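Local coordinates for uncharacterized protein Atu1656 (PDB 2OJH) that is of unknown function but belongs to the TolB family and folds as a six-bladed beta-propeller, at residues I85-S93 against G270-N278; N48-L56 against Y65-P73. All coordinates share one frame; numbering follows the deposited sequence. Where two conformers were deposited one is given.

Contact 1: I85-S93 against G270-N278; sequences ICNNDHGIS and GQGTMNSPN
Ser276, Asn88 and Asn275 share a first torsion that sets the polar group beside its own backbone N: chi1 of Ser276 is -73°, which brings OG between two backbone atoms of 85-93, and chi1 of Asn88 is -69°, which carries its amide over to Asn275. Ser276 OG donates to Asn88 O at 2.8 Å, in the carbonyl plane and on a lone pair, and accepts from His90 N at 3.0 Å. The same hydroxyl oxygen sits over the centre of one face of the His90 imidazole, whose nitrogens bond to Asn48 and Asn59.

Asn88 ND2 gives a hydrogen bond of 3.1 Å to Asn275 OD1, but from above that carbonyl plane, the two amides being turned 72° apart. Gly272 N, 2.9 Å away, takes an in-plane lone pair of Asn275 OD1, while Asn275 ND2 donates to Gln271 OE1. Asn88 itself is held further by Asn59 and Glu45. A water bridges Asp89 OD1 and Asn275 ND2, donating to the first and accepting from the second.

Two loops, one leading into strand 91-92, the other between strands 262-267 and 285-291, meet near the centre of the propeller. Both atoms of the Asn275 amide are engaged, and so its flip state is fixed; with Ser276 OG gripped as donor and acceptor at once, this buried polar contact depends on directed bonds far more than on apolar packing.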
# COMPACT_ATOMS: atom_id res chain seq x y z
N ILE A 85 -13.78 -7.13 -8.66
CA ILE A 85 -12.81 -6.40 -9.44
C ILE A 85 -12.07 -5.47 -8.48
O ILE A 85 -12.11 -4.23 -8.62
CB ILE A 85 -13.40 -5.61 -10.64
CG1 ILE A 85 -14.33 -6.48 -11.50
CG2 ILE A 85 -12.27 -5.10 -11.54
CD1 ILE A 85 -15.21 -5.66 -12.52
N CYS A 86 -11.42 -6.09 -7.49
CA CYS A 86 -10.56 -5.40 -6.52
C CYS A 86 -9.21 -5.05 -7.14
O CYS A 86 -8.64 -5.81 -7.94
CB CYS A 86 -10.31 -6.29 -5.31
SG CYS A 86 -11.78 -6.51 -4.35
N ASN A 87 -8.67 -3.89 -6.77
CA ASN A 87 -7.38 -3.52 -7.29
C ASN A 87 -6.32 -3.72 -6.19
O ASN A 87 -6.60 -4.37 -5.18
CB ASN A 87 -7.41 -2.10 -7.88
CG ASN A 87 -7.74 -1.02 -6.83
OD1 ASN A 87 -7.33 -1.12 -5.67
ND2 ASN A 87 -8.45 0.05 -7.27
N ASN A 88 -5.13 -3.14 -6.39
CA ASN A 88 -3.98 -3.39 -5.49
C ASN A 88 -3.96 -2.61 -4.18
O ASN A 88 -2.96 -2.67 -3.46
CB ASN A 88 -2.68 -3.04 -6.18
CG ASN A 88 -2.34 -3.98 -7.30
OD1 ASN A 88 -3.17 -4.80 -7.75
ND2 ASN A 88 -1.10 -3.88 -7.77
N ASP A 89 -5.04 -1.89 -3.88
CA ASP A 89 -5.07 -0.93 -2.77
C ASP A 89 -6.07 -1.44 -1.76
O ASP A 89 -7.28 -1.32 -1.96
CB ASP A 89 -5.48 0.45 -3.29
CG ASP A 89 -4.59 0.97 -4.40
OD1 ASP A 89 -3.34 0.82 -4.35
OD2 ASP A 89 -5.14 1.59 -5.33
N HIS A 90 -5.56 -2.03 -0.68
CA HIS A 90 -6.41 -2.75 0.27
C HIS A 90 -5.64 -2.87 1.57
O HIS A 90 -4.45 -2.65 1.61
CB HIS A 90 -6.81 -4.15 -0.25
CG HIS A 90 -5.66 -4.96 -0.81
ND1 HIS A 90 -4.74 -5.61 -0.01
CD2 HIS A 90 -5.31 -5.24 -2.09
CE1 HIS A 90 -3.86 -6.23 -0.77
NE2 HIS A 90 -4.18 -6.03 -2.04
N GLY A 91 -6.29 -3.24 2.66
CA GLY A 91 -5.54 -3.28 3.90
C GLY A 91 -6.37 -3.95 4.96
O GLY A 91 -7.50 -4.37 4.69
N ILE A 92 -5.77 -4.09 6.14
CA ILE A 92 -6.37 -4.83 7.26
C ILE A 92 -6.36 -3.90 8.48
O ILE A 92 -5.38 -3.13 8.68
CB ILE A 92 -5.57 -6.12 7.56
CG1 ILE A 92 -5.37 -7.00 6.30
CG2 ILE A 92 -6.23 -6.95 8.65
CD1 ILE A 92 -4.45 -8.22 6.58
N SER A 93 -7.45 -3.88 9.22
CA SER A 93 -7.59 -2.98 10.36
C SER A 93 -6.66 -3.44 11.47
O SER A 93 -6.35 -4.63 11.55
CB SER A 93 -9.04 -2.99 10.87
OG SER A 93 -9.33 -4.28 11.35
N GLY A 270 7.78 -3.18 -9.54
CA GLY A 270 7.21 -1.84 -9.51
C GLY A 270 5.76 -1.99 -9.12
O GLY A 270 5.46 -2.26 -7.95
N GLN A 271 4.86 -1.84 -10.08
CA GLN A 271 3.44 -2.00 -9.74
C GLN A 271 3.22 -3.42 -9.20
O GLN A 271 3.68 -4.39 -9.82
CB GLN A 271 2.58 -1.74 -10.99
CG GLN A 271 1.07 -2.08 -10.80
CD GLN A 271 0.37 -1.08 -9.90
OE1 GLN A 271 1.02 -0.25 -9.26
NE2 GLN A 271 -0.95 -1.11 -9.88
N GLY A 272 2.51 -3.54 -8.09
CA GLY A 272 2.24 -4.84 -7.45
C GLY A 272 3.24 -5.22 -6.35
O GLY A 272 2.91 -5.98 -5.42
N THR A 273 4.47 -4.72 -6.47
CA THR A 273 5.54 -5.06 -5.52
C THR A 273 5.09 -4.77 -4.07
O THR A 273 5.21 -5.64 -3.19
CB THR A 273 6.88 -4.35 -5.91
OG1 THR A 273 7.33 -4.90 -7.14
CG2 THR A 273 7.97 -4.55 -4.86
N MSE A 274 4.58 -3.57 -3.81
CA MSE A 274 4.17 -3.21 -2.45
C MSE A 274 3.16 -2.05 -2.43
O MSE A 274 3.35 -1.08 -1.69
CB MSE A 274 5.39 -2.88 -1.54
CG MSE A 274 6.18 -1.70 -1.99
SE MSE A 274 7.67 -1.29 -0.76
CE MSE A 274 8.59 -3.05 -0.88
N ASN A 275 2.07 -2.13 -3.20
CA ASN A 275 1.19 -0.94 -3.25
C ASN A 275 0.63 -0.58 -1.89
O ASN A 275 0.46 0.60 -1.57
CB ASN A 275 0.02 -1.09 -4.23
CG ASN A 275 0.47 -1.29 -5.61
OD1 ASN A 275 0.88 -2.39 -5.98
ND2 ASN A 275 0.44 -0.22 -6.41
N SER A 276 0.32 -1.61 -1.11
CA SER A 276 -0.44 -1.44 0.12
C SER A 276 0.44 -1.68 1.37
O SER A 276 1.55 -2.24 1.24
CB SER A 276 -1.61 -2.41 0.12
OG SER A 276 -2.60 -1.98 -0.81
N PRO A 277 -0.02 -1.24 2.55
CA PRO A 277 0.80 -1.36 3.77
C PRO A 277 1.30 -2.78 3.98
O PRO A 277 0.49 -3.71 4.09
CB PRO A 277 -0.12 -0.91 4.89
CG PRO A 277 -1.13 -0.00 4.24
CD PRO A 277 -1.31 -0.55 2.82
N ASN A 278 2.63 -2.96 3.98
CA ASN A 278 3.19 -4.33 3.91
C ASN A 278 4.05 -4.87 5.10
O ASN A 278 4.73 -5.89 4.98
CB ASN A 278 4.00 -4.44 2.64
CG ASN A 278 5.11 -3.43 2.60
OD1 ASN A 278 5.02 -2.37 3.23
ND2 ASN A 278 6.19 -3.76 1.90
O HOH W 1 -2.61 -3.72 -10.87
O HOH W 2 -1.12 2.29 -5.79

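Contact 2: N48-L56 against Y65-P73; sequences NWSPDGKYL and YRLSLAGDP
Both faces of the Tyr55 ring are covered: Arg66 CD lies over one, 4.1 Å from the centroid in a CH-pi contact, and Ser50 CB lies over the centre of the other. The Trp49 indole has Leu56 CD2 over one face, offset toward the rim, and Gly53 C in plane at its edge; Leu69 CD1 comes in obliquely, 3.4 Å from Trp49 NE1. These rings flank an antiparallel part of a four-stranded propeller blade, where strand 55-60 lies between 45-49 and its hairpin partner 63-68.

Leu56 and Leu67 form a hydrogen-bonded pair, Leu56 N to Leu67 O at 2.9 Å and Leu67 N to Leu56 O at 2.8 Å; Tyr55 and Ser68 follow as a non-hydrogen-bonded pair. Beyond them Leu69 N reaches Lys54 O at 2.9 Å with a nearly straight N-H...O angle of 175°.

The Arg66 chain runs extended from CG to NE alongside Tyr55, pointing the same way, with guanidinium and ring planes 88° apart. Tyr99 OH bonds both Tyr55 OH and Arg66 NE, and Glu76 forms a salt bridge with Arg66, so the polar ends of this pair are tied to the next blade and to their own. On the other face of the sheet Leu69 CD2 packs on Leu56 CG at 4.0 Å.

The type I turn from Ser50 to Gly53 links strands 45-49 and 55-60. It is braced by Asp52 OD1, which accepts from Ser50 OG and, in an Asx turn, from Lys54 N. Gly53 N closes the turn on Ser50 O, and Trp49 NE1 adds a bond to Gly53 O, 3.1 Å away and from above the carbonyl plane.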
# COMPACT_ATOMS: atom_id res chain seq x y z
N ASN A 48 -0.54 -7.28 2.12
CA ASN A 48 -0.64 -6.82 3.52
C ASN A 48 -0.22 -7.97 4.44
O ASN A 48 -0.25 -9.14 4.04
CB ASN A 48 -2.11 -6.55 3.94
CG ASN A 48 -2.83 -5.56 3.05
OD1 ASN A 48 -3.90 -5.87 2.54
ND2 ASN A 48 -2.26 -4.37 2.87
N TRP A 49 0.14 -7.64 5.68
CA TRP A 49 0.51 -8.64 6.65
C TRP A 49 -0.45 -8.54 7.80
O TRP A 49 -0.61 -7.45 8.36
CB TRP A 49 1.93 -8.36 7.14
CG TRP A 49 2.67 -9.53 7.77
CD1 TRP A 49 2.19 -10.45 8.69
CD2 TRP A 49 4.05 -9.87 7.55
NE1 TRP A 49 3.20 -11.32 9.05
CE2 TRP A 49 4.35 -10.98 8.37
CE3 TRP A 49 5.07 -9.30 6.75
CZ2 TRP A 49 5.63 -11.57 8.39
CZ3 TRP A 49 6.34 -9.90 6.78
CH2 TRP A 49 6.60 -11.02 7.60
N SER A 50 -1.08 -9.65 8.15
CA SER A 50 -2.10 -9.67 9.19
C SER A 50 -1.55 -9.21 10.54
O SER A 50 -0.39 -9.48 10.86
CB SER A 50 -2.73 -11.05 9.29
OG SER A 50 -1.93 -11.97 10.00
N PRO A 51 -2.37 -8.49 11.33
CA PRO A 51 -1.89 -7.99 12.61
C PRO A 51 -1.54 -9.06 13.62
O PRO A 51 -0.78 -8.78 14.53
CB PRO A 51 -3.05 -7.12 13.12
CG PRO A 51 -3.89 -6.87 11.99
CD PRO A 51 -3.74 -8.03 11.05
N ASP A 52 -2.08 -10.27 13.47
CA ASP A 52 -1.65 -11.38 14.30
C ASP A 52 -0.41 -12.10 13.75
O ASP A 52 0.06 -13.06 14.32
CB ASP A 52 -2.79 -12.38 14.57
CG ASP A 52 -3.26 -13.10 13.31
OD1 ASP A 52 -2.63 -12.96 12.24
OD2 ASP A 52 -4.27 -13.84 13.40
N GLY A 53 0.12 -11.63 12.62
CA GLY A 53 1.39 -12.14 12.10
C GLY A 53 1.28 -13.38 11.24
O GLY A 53 2.27 -13.80 10.62
N LYS A 54 0.08 -13.95 11.17
CA LYS A 54 -0.11 -15.29 10.63
C LYS A 54 -0.33 -15.44 9.13
O LYS A 54 -0.18 -16.55 8.60
CB LYS A 54 -1.29 -15.94 11.32
CG LYS A 54 -1.07 -16.23 12.78
CD LYS A 54 -2.16 -17.14 13.28
CE LYS A 54 -1.78 -17.72 14.63
NZ LYS A 54 -2.67 -18.84 15.05
N TYR A 55 -0.77 -14.39 8.45
CA TYR A 55 -0.99 -14.51 7.02
C TYR A 55 -0.72 -13.24 6.24
O TYR A 55 -0.68 -12.13 6.80
CB TYR A 55 -2.40 -15.01 6.72
CG TYR A 55 -3.53 -14.06 7.07
CD1 TYR A 55 -3.95 -13.09 6.16
CD2 TYR A 55 -4.21 -14.16 8.30
CE1 TYR A 55 -5.00 -12.23 6.46
CE2 TYR A 55 -5.27 -13.29 8.60
CZ TYR A 55 -5.65 -12.34 7.68
OH TYR A 55 -6.68 -11.46 7.93
N LEU A 56 -0.54 -13.40 4.93
CA LEU A 56 -0.49 -12.27 4.02
C LEU A 56 -1.80 -12.18 3.24
O LEU A 56 -2.41 -13.20 2.90
CB LEU A 56 0.68 -12.37 3.03
CG LEU A 56 2.08 -12.56 3.64
CD1 LEU A 56 3.08 -12.83 2.53
CD2 LEU A 56 2.53 -11.37 4.50
N TYR A 65 -6.94 -12.85 -1.67
CA TYR A 65 -6.51 -14.15 -1.14
C TYR A 65 -5.69 -14.04 0.15
O TYR A 65 -4.82 -13.16 0.27
CB TYR A 65 -5.65 -14.88 -2.18
CG TYR A 65 -6.36 -15.20 -3.46
CD1 TYR A 65 -6.43 -14.27 -4.49
CD2 TYR A 65 -6.92 -16.45 -3.67
CE1 TYR A 65 -7.09 -14.57 -5.70
CE2 TYR A 65 -7.56 -16.77 -4.88
CZ TYR A 65 -7.64 -15.81 -5.88
OH TYR A 65 -8.27 -16.09 -7.07
N ARG A 66 -5.92 -14.97 1.08
CA ARG A 66 -5.04 -15.12 2.24
C ARG A 66 -3.99 -16.22 1.97
O ARG A 66 -4.33 -17.31 1.49
CB ARG A 66 -5.84 -15.49 3.50
CG ARG A 66 -6.89 -14.47 3.92
CD ARG A 66 -7.63 -14.91 5.17
NE ARG A 66 -8.98 -14.33 5.20
CZ ARG A 66 -10.08 -14.94 4.71
NH1 ARG A 66 -11.27 -14.34 4.78
NH2 ARG A 66 -9.99 -16.14 4.13
N LEU A 67 -2.72 -15.93 2.28
CA LEU A 67 -1.65 -16.92 2.19
C LEU A 67 -1.03 -17.09 3.58
O LEU A 67 -0.39 -16.15 4.08
CB LEU A 67 -0.57 -16.48 1.22
CG LEU A 67 -0.84 -16.55 -0.29
CD1 LEU A 67 -1.94 -15.58 -0.78
CD2 LEU A 67 0.47 -16.23 -0.97
N SER A 68 -1.24 -18.26 4.18
CA SER A 68 -0.73 -18.54 5.52
C SER A 68 0.79 -18.61 5.56
O SER A 68 1.41 -19.21 4.68
CB SER A 68 -1.31 -19.83 6.07
OG SER A 68 -0.89 -20.02 7.40
N LEU A 69 1.38 -18.00 6.58
CA LEU A 69 2.84 -17.98 6.75
C LEU A 69 3.40 -19.22 7.48
O LEU A 69 4.61 -19.43 7.49
CB LEU A 69 3.28 -16.69 7.43
CG LEU A 69 3.15 -15.47 6.51
CD1 LEU A 69 3.39 -14.22 7.28
CD2 LEU A 69 4.13 -15.55 5.32
N ALA A 70 2.52 -20.02 8.06
CA ALA A 70 2.89 -21.34 8.59
C ALA A 70 1.98 -22.37 7.95
O ALA A 70 0.81 -22.09 7.67
CB ALA A 70 2.73 -21.38 10.09
N GLY A 71 2.51 -23.56 7.70
CA GLY A 71 1.73 -24.58 7.00
C GLY A 71 1.50 -24.16 5.56
O GLY A 71 2.37 -23.54 4.94
N ASP A 72 0.32 -24.48 5.04
CA ASP A 72 -0.02 -24.32 3.63
C ASP A 72 -0.10 -22.86 3.18
O ASP A 72 -1.02 -22.15 3.57
CB ASP A 72 -1.35 -25.03 3.32
CG ASP A 72 -1.67 -25.07 1.83
OD1 ASP A 72 -0.87 -24.54 1.02
OD2 ASP A 72 -2.72 -25.64 1.48
N PRO A 73 0.85 -22.42 2.35
CA PRO A 73 0.82 -21.03 1.85
C PRO A 73 -0.09 -20.85 0.63
O PRO A 73 -0.23 -19.74 0.14
CB PRO A 73 2.28 -20.79 1.45
CG PRO A 73 2.77 -22.15 1.00
CD PRO A 73 2.02 -23.17 1.84
O HOH W 3 0.95 -18.73 9.78

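How the contacts relate
Contact 1 is buried close to the centre of the chain, whereas contact 2 is only partly buried, its centre about 16 Å from the centre of the chain. Their chemistry follows their place: 85-93 and 270-278 are distant in sequence and meet through amides, a hydroxyl and waters, while 48-56 and 65-73 belong to one blade and combine regular strand pairing with apolar and CH-pi packing. They share no segment, yet they touch. Asn48, at the inner end of contact 2, probably bonds through OD1 to His90 ND1 and through ND2 to Pro277 O, so one side-chain amide reaches both halves of contact 1. Farther out, Pro51 packs against Ser93.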